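Local coordinates for EtuB protein (Clostridium kluyveri DSM 555, PDB 3IO0) that forms a trimer with two tandem bacterial microcompartment domains per chain and is probably a shell component of a microcompartment associated with ethanol utilisation, at residues V67-L72 with F85-A90; A55-V60 with L132-A137; I148-P153 with T186-I191. All coordinates share one frame; numbering follows the deposited sequence.

Interaction 1: residues V67-L72 with F85-A90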
ATOM      1  N   VAL A  67      12.459  14.303  17.948  1.00 49.92           N
ATOM      2  CA  VAL A  67      11.810  13.589  16.865  1.00 48.85           C
ATOM      3  C   VAL A  67      10.786  14.489  16.190  1.00 48.53           C
ATOM      4  O   VAL A  67       9.808  14.912  16.808  1.00 48.66           O
ATOM      5  CB  VAL A  67      11.169  12.288  17.379  1.00 48.81           C
ATOM      6  CG1 VAL A  67      10.265  11.673  16.325  1.00 48.66           C
ATOM      7  CG2 VAL A  67      12.251  11.299  17.824  1.00 48.15           C
ATOM      8  N   ALA A  68      11.025  14.798  14.923  1.00 48.01           N
ATOM      9  CA  ALA A  68      10.106  15.619  14.151  1.00 47.50           C
ATOM     10  C   ALA A  68       8.975  14.755  13.610  1.00 47.22           C
ATOM     11  O   ALA A  68       7.804  15.071  13.790  1.00 47.39           O
ATOM     12  CB  ALA A  68      10.836  16.323  13.028  1.00 47.42           C
ATOM     13  N   THR A  69       9.313  13.650  12.960  1.00 46.73           N
ATOM     14  CA  THR A  69       8.279  12.793  12.409  1.00 46.51           C
ATOM     15  C   THR A  69       8.758  11.362  12.207  1.00 46.26           C
ATOM     16  O   THR A  69       9.903  11.137  11.824  1.00 46.52           O
ATOM     17  CB  THR A  69       7.692  13.392  11.094  1.00 46.41           C
ATOM     18  OG1 THR A  69       6.551  12.636  10.691  1.00 46.80           O
ATOM     19  CG2 THR A  69       8.695  13.364   9.978  1.00 46.39           C
ATOM     20  N   ILE A  70       7.886  10.397  12.497  1.00 45.82           N
ATOM     21  CA  ILE A  70       8.141   8.996  12.165  1.00 45.39           C
ATOM     22  C   ILE A  70       6.966   8.476  11.347  1.00 45.50           C
ATOM     23  O   ILE A  70       5.868   8.359  11.870  1.00 45.38           O
ATOM     24  CB  ILE A  70       8.277   8.125  13.424  1.00 45.18           C
ATOM     25  CG1 ILE A  70       9.310   8.712  14.383  1.00 44.44           C
ATOM     26  CG2 ILE A  70       8.603   6.678  13.047  1.00 45.06           C
ATOM     27  CD1 ILE A  70       9.129   8.252  15.812  1.00 44.14           C
ATOM     28  N   GLU A  71       7.197   8.163  10.074  1.00 45.84           N
ATOM     29  CA  GLU A  71       6.144   7.660   9.188  1.00 46.34           C
ATOM     30  C   GLU A  71       6.524   6.340   8.514  1.00 46.75           C
ATOM     31  O   GLU A  71       7.706   6.078   8.255  1.00 46.92           O
ATOM     32  CB  GLU A  71       5.795   8.703   8.138  1.00 46.19           C
ATOM     33  CG  GLU A  71       5.609  10.094   8.715  1.00 47.29           C
ATOM     34  CD  GLU A  71       5.144  11.121   7.699  1.00 48.96           C
ATOM     35  OE1 GLU A  71       4.421  10.753   6.747  1.00 49.96           O
ATOM     36  OE2 GLU A  71       5.498  12.306   7.860  1.00 49.84           O
ATOM     37  N   LEU A  72       5.512   5.515   8.231  1.00 47.22           N
ATOM     38  CA  LEU A  72       5.709   4.178   7.663  1.00 47.21           C
ATOM     39  C   LEU A  72       4.931   3.948   6.363  1.00 47.45           C
ATOM     40  O   LEU A  72       3.751   3.633   6.434  1.00 47.35           O
ATOM     41  CB  LEU A  72       5.203   3.139   8.663  1.00 47.19           C
ATOM     42  CG  LEU A  72       5.925   2.641   9.924  1.00 47.73           C
ATOM     43  CD1 LEU A  72       7.023   3.551  10.423  1.00 48.86           C
ATOM     44  CD2 LEU A  72       4.909   2.394  11.040  1.00 47.22           C
ATOM     45  N   PHE A  85      10.546   6.210   7.501  1.00 44.32           N
ATOM     46  CA  PHE A  85      10.907   7.613   7.311  1.00 44.09           C
ATOM     47  C   PHE A  85      10.949   8.356   8.641  1.00 44.27           C
ATOM     48  O   PHE A  85       9.911   8.680   9.227  1.00 44.08           O
ATOM     49  CB  PHE A  85       9.947   8.289   6.341  1.00 43.97           C
ATOM     50  CG  PHE A  85      10.224   9.752   6.111  1.00 43.78           C
ATOM     51  CD1 PHE A  85      11.379  10.166   5.451  1.00 43.66           C
ATOM     52  CD2 PHE A  85       9.307  10.717   6.520  1.00 43.12           C
ATOM     53  CE1 PHE A  85      11.631  11.529   5.219  1.00 43.01           C
ATOM     54  CE2 PHE A  85       9.548  12.068   6.301  1.00 43.22           C
ATOM     55  CZ  PHE A  85      10.716  12.476   5.642  1.00 43.27           C
ATOM     56  N   ILE A  86      12.170   8.611   9.109  1.00 44.38           N
ATOM     57  CA  ILE A  86      12.411   9.212  10.413  1.00 44.16           C
ATOM     58  C   ILE A  86      13.103  10.546  10.221  1.00 44.59           C
ATOM     59  O   ILE A  86      14.123  10.626   9.528  1.00 44.77           O
ATOM     60  CB  ILE A  86      13.284   8.299  11.285  1.00 43.75           C
ATOM     61  CG1 ILE A  86      12.536   7.004  11.595  1.00 43.71           C
ATOM     62  CG2 ILE A  86      13.672   8.995  12.570  1.00 43.13           C
ATOM     63  CD1 ILE A  86      13.420   5.882  12.095  1.00 44.42           C
ATOM     64  N   VAL A  87      12.532  11.593  10.816  1.00 44.83           N
ATOM     65  CA  VAL A  87      13.139  12.917  10.796  1.00 45.31           C
ATOM     66  C   VAL A  87      13.395  13.379  12.219  1.00 45.83           C
ATOM     67  O   VAL A  87      12.475  13.451  13.031  1.00 46.02           O
ATOM     68  CB  VAL A  87      12.292  13.960  10.013  1.00 45.21           C
ATOM     69  CG1 VAL A  87      12.926  15.328  10.068  1.00 44.59           C
ATOM     70  CG2 VAL A  87      12.157  13.547   8.566  1.00 45.34           C
ATOM     71  N   LEU A  88      14.662  13.668  12.503  1.00 46.41           N
ATOM     72  CA  LEU A  88      15.092  14.213  13.777  1.00 46.92           C
ATOM     73  C   LEU A  88      15.380  15.698  13.614  1.00 47.90           C
ATOM     74  O   LEU A  88      15.922  16.109  12.583  1.00 48.34           O
ATOM     75  CB  LEU A  88      16.362  13.507  14.239  1.00 46.53           C
ATOM     76  CG  LEU A  88      16.351  11.986  14.342  1.00 45.69           C
ATOM     77  CD1 LEU A  88      17.718  11.468  14.754  1.00 43.83           C
ATOM     78  CD2 LEU A  88      15.282  11.550  15.326  1.00 45.65           C
ATOM     79  N   LYS A  89      15.020  16.496  14.618  1.00 48.93           N
ATOM     80  CA  LYS A  89      15.273  17.937  14.595  1.00 50.03           C
ATOM     81  C   LYS A  89      16.275  18.384  15.658  1.00 51.14           C
ATOM     82  O   LYS A  89      16.356  17.804  16.749  1.00 51.51           O
ATOM     83  CB  LYS A  89      13.971  18.724  14.721  1.00 49.78           C
ATOM     84  CG  LYS A  89      13.186  18.490  16.000  1.00 49.93           C
ATOM     85  CD  LYS A  89      11.957  19.397  16.049  1.00 50.13           C
ATOM     86  CE  LYS A  89      11.140  19.184  17.309  1.00 49.97           C
ATOM     87  NZ  LYS A  89       9.770  19.705  17.114  1.00 50.13           N
ATOM     88  N   ALA A  90      17.037  19.424  15.324  1.00 52.41           N
ATOM     89  CA  ALA A  90      18.093  19.951  16.192  1.00 53.51           C
ATOM     90  C   ALA A  90      18.304  21.418  15.900  1.00 54.31           C
ATOM     91  O   ALA A  90      18.064  21.869  14.783  1.00 54.56           O
ATOM     92  CB  ALA A  90      19.399  19.192  15.971  1.00 53.37           C
TER

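Interaction 2: residues A55-V60 with L132-A137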
ATOM      1  N   ALA A  55      17.863   1.646  15.778  1.00 47.69           N
ATOM      2  CA  ALA A  55      19.078   2.430  15.533  1.00 47.48           C
ATOM      3  C   ALA A  55      18.877   3.921  15.816  1.00 47.56           C
ATOM      4  O   ALA A  55      19.741   4.554  16.399  1.00 48.00           O
ATOM      5  CB  ALA A  55      19.577   2.211  14.123  1.00 47.15           C
ATOM      6  N   ALA A  56      17.736   4.477  15.429  1.00 47.52           N
ATOM      7  CA  ALA A  56      17.470   5.885  15.677  1.00 47.67           C
ATOM      8  C   ALA A  56      17.203   6.178  17.164  1.00 48.16           C
ATOM      9  O   ALA A  56      17.515   7.271  17.657  1.00 48.05           O
ATOM     10  CB  ALA A  56      16.322   6.361  14.815  1.00 47.36           C
ATOM     11  N   ASP A  57      16.628   5.212  17.881  1.00 48.67           N
ATOM     12  CA  ASP A  57      16.367   5.408  19.301  1.00 49.34           C
ATOM     13  C   ASP A  57      17.701   5.444  20.048  1.00 49.89           C
ATOM     14  O   ASP A  57      17.897   6.275  20.943  1.00 50.06           O
ATOM     15  CB  ASP A  57      15.437   4.327  19.852  1.00 49.37           C
ATOM     16  CG  ASP A  57      14.712   4.758  21.140  1.00 50.32           C
ATOM     17  OD1 ASP A  57      14.120   5.868  21.173  1.00 49.49           O
ATOM     18  OD2 ASP A  57      14.719   3.964  22.116  1.00 51.74           O
ATOM     19  N   GLU A  58      18.630   4.571  19.650  1.00 50.25           N
ATOM     20  CA  GLU A  58      20.001   4.603  20.159  1.00 50.83           C
ATOM     21  C   GLU A  58      20.615   6.000  19.912  1.00 50.43           C
ATOM     22  O   GLU A  58      21.304   6.555  20.775  1.00 50.79           O
ATOM     23  CB  GLU A  58      20.833   3.506  19.488  1.00 50.44           C
ATOM     24  CG  GLU A  58      21.837   2.799  20.410  1.00 52.24           C
ATOM     25  CD  GLU A  58      22.631   1.669  19.697  1.00 52.96           C
ATOM     26  OE1 GLU A  58      23.882   1.730  19.684  1.00 55.98           O
ATOM     27  OE2 GLU A  58      22.022   0.717  19.143  1.00 54.68           O
ATOM     28  N   ALA A  59      20.315   6.573  18.747  1.00 49.90           N
ATOM     29  CA  ALA A  59      20.854   7.860  18.333  1.00 49.15           C
ATOM     30  C   ALA A  59      20.402   9.055  19.181  1.00 48.92           C
ATOM     31  O   ALA A  59      21.209   9.918  19.511  1.00 48.91           O
ATOM     32  CB  ALA A  59      20.547   8.093  16.878  1.00 49.07           C
ATOM     33  N   VAL A  60      19.124   9.118  19.534  1.00 48.71           N
ATOM     34  CA  VAL A  60      18.623  10.274  20.300  1.00 48.51           C
ATOM     35  C   VAL A  60      19.085  10.231  21.766  1.00 48.26           C
ATOM     36  O   VAL A  60      19.249  11.268  22.438  1.00 47.98           O
ATOM     37  CB  VAL A  60      17.070  10.443  20.174  1.00 48.52           C
ATOM     38  CG1 VAL A  60      16.637  10.309  18.726  1.00 48.49           C
ATOM     39  CG2 VAL A  60      16.330   9.438  21.010  1.00 48.47           C
ATOM     40  N   LEU A 132      12.747   8.463  22.979  1.00 47.77           N
ATOM     41  CA  LEU A 132      11.916   9.319  22.132  1.00 47.39           C
ATOM     42  C   LEU A 132      11.297   8.684  20.891  1.00 47.26           C
ATOM     43  O   LEU A 132      10.142   8.982  20.567  1.00 47.24           O
ATOM     44  CB  LEU A 132      12.689  10.564  21.734  1.00 47.45           C
ATOM     45  CG  LEU A 132      13.070  11.472  22.890  1.00 47.70           C
ATOM     46  CD1 LEU A 132      14.277  12.299  22.499  1.00 48.89           C
ATOM     47  CD2 LEU A 132      11.900  12.360  23.239  1.00 49.02           C
ATOM     48  N   ILE A 133      12.043   7.826  20.194  1.00 46.89           N
ATOM     49  CA  ILE A 133      11.488   7.188  19.000  1.00 46.69           C
ATOM     50  C   ILE A 133      10.230   6.386  19.337  1.00 46.79           C
ATOM     51  O   ILE A 133       9.145   6.693  18.825  1.00 46.95           O
ATOM     52  CB  ILE A 133      12.505   6.316  18.249  1.00 46.57           C
ATOM     53  CG1 ILE A 133      13.565   7.198  17.587  1.00 46.72           C
ATOM     54  CG2 ILE A 133      11.807   5.459  17.183  1.00 46.04           C
ATOM     55  CD1 ILE A 133      13.086   7.946  16.348  1.00 46.21           C
ATOM     56  N   PHE A 134      10.371   5.395  20.219  1.00 46.45           N
ATOM     57  CA  PHE A 134       9.282   4.477  20.515  1.00 46.11           C
ATOM     58  C   PHE A 134       8.212   5.115  21.362  1.00 46.34           C
ATOM     59  O   PHE A 134       7.072   4.648  21.383  1.00 46.35           O
ATOM     60  CB  PHE A 134       9.812   3.213  21.169  1.00 45.99           C
ATOM     61  CG  PHE A 134      10.833   2.507  20.343  1.00 45.66           C
ATOM     62  CD1 PHE A 134      10.528   2.092  19.052  1.00 45.46           C
ATOM     63  CD2 PHE A 134      12.110   2.275  20.842  1.00 45.54           C
ATOM     64  CE1 PHE A 134      11.476   1.450  18.269  1.00 45.72           C
ATOM     65  CE2 PHE A 134      13.068   1.622  20.070  1.00 45.81           C
ATOM     66  CZ  PHE A 134      12.752   1.208  18.780  1.00 45.87           C
ATOM     67  N   GLU A 135       8.564   6.197  22.047  1.00 46.61           N
ATOM     68  CA  GLU A 135       7.556   6.995  22.731  1.00 46.91           C
ATOM     69  C   GLU A 135       6.638   7.691  21.730  1.00 47.40           C
ATOM     70  O   GLU A 135       5.428   7.736  21.917  1.00 47.74           O
ATOM     71  CB  GLU A 135       8.199   8.024  23.632  1.00 46.62           C
ATOM     72  CG  GLU A 135       9.094   7.445  24.671  1.00 46.22           C
ATOM     73  CD  GLU A 135       9.615   8.508  25.590  1.00 46.16           C
ATOM     74  OE1 GLU A 135      10.572   8.222  26.327  1.00 46.00           O
ATOM     75  OE2 GLU A 135       9.069   9.634  25.569  1.00 46.08           O
ATOM     76  N   LYS A 136       7.211   8.231  20.662  1.00 47.86           N
ATOM     77  CA  LYS A 136       6.409   8.900  19.653  1.00 48.37           C
ATOM     78  C   LYS A 136       5.659   7.890  18.762  1.00 48.12           C
ATOM     79  O   LYS A 136       4.497   8.108  18.415  1.00 48.41           O
ATOM     80  CB  LYS A 136       7.275   9.870  18.835  1.00 48.75           C
ATOM     81  CG  LYS A 136       6.521  10.714  17.806  1.00 50.57           C
ATOM     82  CD  LYS A 136       6.768  12.196  18.069  1.00 54.92           C
ATOM     83  CE  LYS A 136       6.713  13.045  16.794  1.00 57.06           C
ATOM     84  NZ  LYS A 136       5.355  13.100  16.167  1.00 58.83           N
ATOM     85  N   ALA A 137       6.313   6.788  18.411  1.00 47.61           N
ATOM     86  CA  ALA A 137       5.740   5.843  17.458  1.00 47.31           C
ATOM     87  C   ALA A 137       4.628   5.007  18.082  1.00 47.20           C
ATOM     88  O   ALA A 137       3.626   4.725  17.439  1.00 47.28           O
ATOM     89  CB  ALA A 137       6.826   4.932  16.880  1.00 47.10           C
TER

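Interaction 3: residues I148-P153 with T186-I191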
ATOM      1  N   ILE A 148       9.364  -5.347  20.060  1.00 49.44           N
ATOM      2  CA  ILE A 148       8.574  -5.208  18.836  1.00 49.29           C
ATOM      3  C   ILE A 148       8.511  -6.513  18.034  1.00 49.76           C
ATOM      4  O   ILE A 148       9.537  -7.132  17.750  1.00 50.19           O
ATOM      5  CB  ILE A 148       9.097  -4.075  17.943  1.00 49.17           C
ATOM      6  CG1 ILE A 148       9.102  -2.755  18.709  1.00 48.51           C
ATOM      7  CG2 ILE A 148       8.265  -3.962  16.657  1.00 48.83           C
ATOM      8  CD1 ILE A 148       9.933  -1.696  18.054  1.00 47.70           C
ATOM      9  N   MET A 149       7.299  -6.910  17.663  1.00 49.81           N
ATOM     10  CA  MET A 149       7.044  -8.184  17.011  1.00 49.80           C
ATOM     11  C   MET A 149       6.213  -7.959  15.782  1.00 49.74           C
ATOM     12  O   MET A 149       5.244  -7.194  15.827  1.00 50.17           O
ATOM     13  CB  MET A 149       6.155  -9.029  17.903  1.00 50.01           C
ATOM     14  CG  MET A 149       6.845  -9.967  18.816  1.00 50.39           C
ATOM     15  SD  MET A 149       5.706 -10.247  20.169  1.00 49.90           S
ATOM     16  CE  MET A 149       6.195  -8.890  21.219  1.00 49.69           C
ATOM     17  N   HIS A 150       6.551  -8.658  14.704  1.00 49.04           N
ATOM     18  CA  HIS A 150       5.603  -8.861  13.629  1.00 48.57           C
ATOM     19  C   HIS A 150       6.064  -9.967  12.712  1.00 48.36           C
ATOM     20  O   HIS A 150       7.244 -10.320  12.690  1.00 48.47           O
ATOM     21  CB  HIS A 150       5.345  -7.574  12.849  1.00 48.68           C
ATOM     22  CG  HIS A 150       6.561  -7.016  12.197  1.00 49.22           C
ATOM     23  ND1 HIS A 150       7.059  -7.509  11.011  1.00 50.79           N
ATOM     24  CD2 HIS A 150       7.385  -6.011  12.563  1.00 50.14           C
ATOM     25  CE1 HIS A 150       8.141  -6.830  10.673  1.00 51.13           C
ATOM     26  NE2 HIS A 150       8.364  -5.919  11.603  1.00 51.13           N
ATOM     27  N   ALA A 151       5.114 -10.534  11.979  1.00 48.00           N
ATOM     28  CA  ALA A 151       5.416 -11.497  10.936  1.00 47.61           C
ATOM     29  C   ALA A 151       4.382 -11.391   9.810  1.00 47.49           C
ATOM     30  O   ALA A 151       3.234 -10.965  10.036  1.00 47.39           O
ATOM     31  CB  ALA A 151       5.463 -12.892  11.501  1.00 47.40           C
ATOM     32  N   ALA A 152       4.814 -11.751   8.601  1.00 46.90           N
ATOM     33  CA  ALA A 152       3.957 -11.778   7.431  1.00 46.39           C
ATOM     34  C   ALA A 152       4.015 -13.182   6.874  1.00 46.34           C
ATOM     35  O   ALA A 152       5.078 -13.790   6.875  1.00 46.59           O
ATOM     36  CB  ALA A 152       4.439 -10.790   6.395  1.00 46.24           C
ATOM     37  N   PRO A 153       2.880 -13.706   6.388  1.00 46.21           N
ATOM     38  CA  PRO A 153       1.574 -13.068   6.361  1.00 46.19           C
ATOM     39  C   PRO A 153       1.030 -12.935   7.763  1.00 46.36           C
ATOM     40  O   PRO A 153       1.473 -13.650   8.674  1.00 46.56           O
ATOM     41  CB  PRO A 153       0.723 -14.046   5.553  1.00 46.25           C
ATOM     42  CG  PRO A 153       1.372 -15.347   5.743  1.00 46.38           C
ATOM     43  CD  PRO A 153       2.835 -15.050   5.793  1.00 46.21           C
ATOM     44  N   THR A 186      -0.029  -3.404   5.718  1.00 44.68           N
ATOM     45  CA  THR A 186       0.971  -4.441   5.524  1.00 44.29           C
ATOM     46  C   THR A 186       0.313  -5.783   5.814  1.00 44.35           C
ATOM     47  O   THR A 186      -0.737  -5.838   6.453  1.00 44.37           O
ATOM     48  CB  THR A 186       2.197  -4.194   6.424  1.00 44.11           C
ATOM     49  OG1 THR A 186       1.785  -4.080   7.788  1.00 43.40           O
ATOM     50  CG2 THR A 186       2.883  -2.896   6.022  1.00 43.99           C
ATOM     51  N   ASN A 187       0.888  -6.869   5.328  1.00 44.48           N
ATOM     52  CA  ASN A 187       0.309  -8.166   5.650  1.00 44.59           C
ATOM     53  C   ASN A 187       0.921  -8.721   6.938  1.00 44.52           C
ATOM     54  O   ASN A 187       1.515  -9.798   6.942  1.00 44.53           O
ATOM     55  CB  ASN A 187       0.446  -9.140   4.483  1.00 44.50           C
ATOM     56  CG  ASN A 187      -0.582 -10.253   4.532  1.00 44.94           C
ATOM     57  OD1 ASN A 187      -0.991 -10.702   5.608  1.00 46.24           O
ATOM     58  ND2 ASN A 187      -1.002 -10.716   3.362  1.00 45.15           N
ATOM     59  N   GLU A 188       0.759  -7.975   8.027  1.00 44.44           N
ATOM     60  CA  GLU A 188       1.380  -8.318   9.299  1.00 44.67           C
ATOM     61  C   GLU A 188       0.413  -8.189  10.461  1.00 44.86           C
ATOM     62  O   GLU A 188      -0.542  -7.408  10.405  1.00 44.86           O
ATOM     63  CB  GLU A 188       2.546  -7.376   9.589  1.00 44.55           C
ATOM     64  CG  GLU A 188       3.659  -7.329   8.561  1.00 44.81           C
ATOM     65  CD  GLU A 188       4.496  -6.072   8.704  1.00 45.71           C
ATOM     66  OE1 GLU A 188       3.918  -5.004   9.005  1.00 45.69           O
ATOM     67  OE2 GLU A 188       5.732  -6.140   8.521  1.00 46.87           O
ATOM     68  N   ILE A 189       0.673  -8.959  11.518  1.00 45.05           N
ATOM     69  CA  ILE A 189       0.203  -8.605  12.863  1.00 44.90           C
ATOM     70  C   ILE A 189       1.410  -8.106  13.656  1.00 45.28           C
ATOM     71  O   ILE A 189       2.423  -8.797  13.749  1.00 45.33           O
ATOM     72  CB  ILE A 189      -0.491  -9.783  13.595  1.00 44.61           C
ATOM     73  CG1 ILE A 189      -1.855 -10.077  12.967  1.00 43.92           C
ATOM     74  CG2 ILE A 189      -0.634  -9.496  15.085  1.00 43.66           C
ATOM     75  CD1 ILE A 189      -2.913  -9.043  13.264  1.00 43.33           C
ATOM     76  N   LEU A 190       1.305  -6.892  14.193  1.00 45.78           N
ATOM     77  CA  LEU A 190       2.366  -6.305  15.010  1.00 46.33           C
ATOM     78  C   LEU A 190       1.945  -6.162  16.464  1.00 46.96           C
ATOM     79  O   LEU A 190       0.803  -5.816  16.760  1.00 47.28           O
ATOM     80  CB  LEU A 190       2.801  -4.949  14.456  1.00 46.19           C
ATOM     81  CG  LEU A 190       3.885  -4.177  15.216  1.00 45.79           C
ATOM     82  CD1 LEU A 190       4.971  -3.659  14.272  1.00 45.59           C
ATOM     83  CD2 LEU A 190       3.281  -3.057  16.032  1.00 44.34           C
ATOM     84  N   ILE A 191       2.880  -6.434  17.362  1.00 47.55           N
ATOM     85  CA  ILE A 191       2.644  -6.312  18.790  1.00 48.10           C
ATOM     86  C   ILE A 191       3.804  -5.539  19.383  1.00 48.70           C
ATOM     87  O   ILE A 191       4.942  -5.639  18.921  1.00 48.89           O
ATOM     88  CB  ILE A 191       2.367  -7.715  19.444  1.00 48.23           C
ATOM     89  CG1 ILE A 191       0.879  -7.972  19.415  1.00 48.25           C
ATOM     90  CG2 ILE A 191       2.806  -7.845  20.894  1.00 47.99           C
ATOM     91  CD1 ILE A 191       0.083  -6.742  19.649  1.00 48.29           C
TER

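Interaction 1: residues V67-L72 with F85-A90
First torsions set which methyls meet: with OG1 of T69 anti to the backbone N (chi1 -171°), its CG2 faces V87 CB at 3.6 Å, while V87, with CG1 anti to N (chi1 178°), turns that methyl to the CB of A68 at 3.8 Å. Both backbone amides of A68 and T69 point at one acceptor: A68 N lies 2.7 Å and T69 N 3.2 Å from V87 O. This shared carbonyl defines a classic beta bulge, and the register shifts by one residue between the V67–L88 and T69–V87 pairs. Beyond it the antiparallel pairing is regular, with V87 N donating to T69 O and E71 N to F85 O. On the face carrying T69, V87, E71 and F85, OG1 of T69 gives a hydrogen bond of 3.0 Å to E71 OE2, on the anti lone pair. That oxygen also lies at the edge of the F85 ring, near its plane. Since E71 OE1 is bound by S177 OG of the second subunit, the geometry is consistent with a carboxylate, probably ionised, whose two oxygens are bonded from two chains at a subunit boundary.

Interaction 2: residues A55-V60 with L132-A137
The carboxylate of D57 is gripped through both oxygens by the start of helix 132-138 and the residue before it: I133 N donates to D57 OD1 over 3.0 Å in a bent bond that meets the oxygen nearly along its C-O axis, and OD2 accepts from the backbone N of S131. This is helix-helix packing between the two tandem BMC repeats of the chain, helix 50-61 of the first against helix 132-138 of the second. The two short axes approach to 8.8 Å and make an angle of 121° between their N-to-C directions. CG of D57 is anti to the backbone N (chi1 -158°), a setting that carries the carboxylate across to the first turn of helix 132-138. A negative group at the amino end of a helix should be favoured by the first-turn amides and the helix dipole, so the ionised form is likely to be stabilised here. F134 flanks the same carboxylate: its CD2 is 3.4 Å from D57 OD2, with ring and carboxylate planes 59° apart and the approach oblique. One face of that ring receives CG2 of I133, offset toward the rim, and the ring of F146 also meets it. The side chains of I133 and D57 run antiparallel past one another, CG1 of I133 beside the backbone of D57 and its CD1 3.9 Å from A56 CB. The apolar margin of the contact is made one turn further along helix 50-61, where V60 CG2 touches L132 CD1 at 3.8 Å.

Interaction 3: residues I148-P153 with T186-I191
The imidazole of H150 and the carboxylate of E188 run alongside one another with the same heading, their planes 46° apart. E188 OE2 approaches the ring obliquely, 3.1 Å from H150 ND1, but the angle is too poor for a hydrogen bond. CD1 of L190 comes in obliquely, 3.8 Å from H150 CD2, and the ring of H121 meets the imidazole nearly at right angles. Chi1 of H150 (61°) sets CG between backbone N and carbonyl carbon, which swings the ring alongside E188. The other oxygen, E188 OE1, accepts from T186 OG1, met from above the carboxylate plane. M149 and I191 form a hydrogen-bonded pair, M149 N to I191 O at 3.0 Å and I191 N to M149 O at 2.9 Å. Their side chains cross, M149 CE 3.6 Å from I191 CG2. Toward P153, after a cis peptide bond, the chains stay close (A152 CA to E188 CA 4.7 Å) without such bonding: N187 centres an inverse gamma turn, its ND2 bound to D75 and A45 O of the third subunit. Strand 145-152, flanked by 120-127 and 189-195, is the middle strand of the five-stranded antiparallel sheet of the second BMC domain.

In the fold
Interactions 1 and 2 are neighbours, their centres 9 Å apart: I133 CD1 packs 3.8 Å from V67 CG2, so helix 132-138 lies against the strand 66-71 that follows helix 50-61. Along the chain, interaction 1 is nested inside the loop that interaction 2 closes. Interaction 3 sits across the chain's centre, about 22 Å from interaction 1 between centres and about 7 Å between nearest atoms. Interaction 2 bridges toward it, F134 CE1 lying 3.5 Å from I148 CD1. In the trimer interactions 1 and 3 face neighbouring copies: F85 packs on A154 of the second subunit, and I189 on F85 of the third, so the contacts of interactions 1 and 3 lie at subunit boundaries.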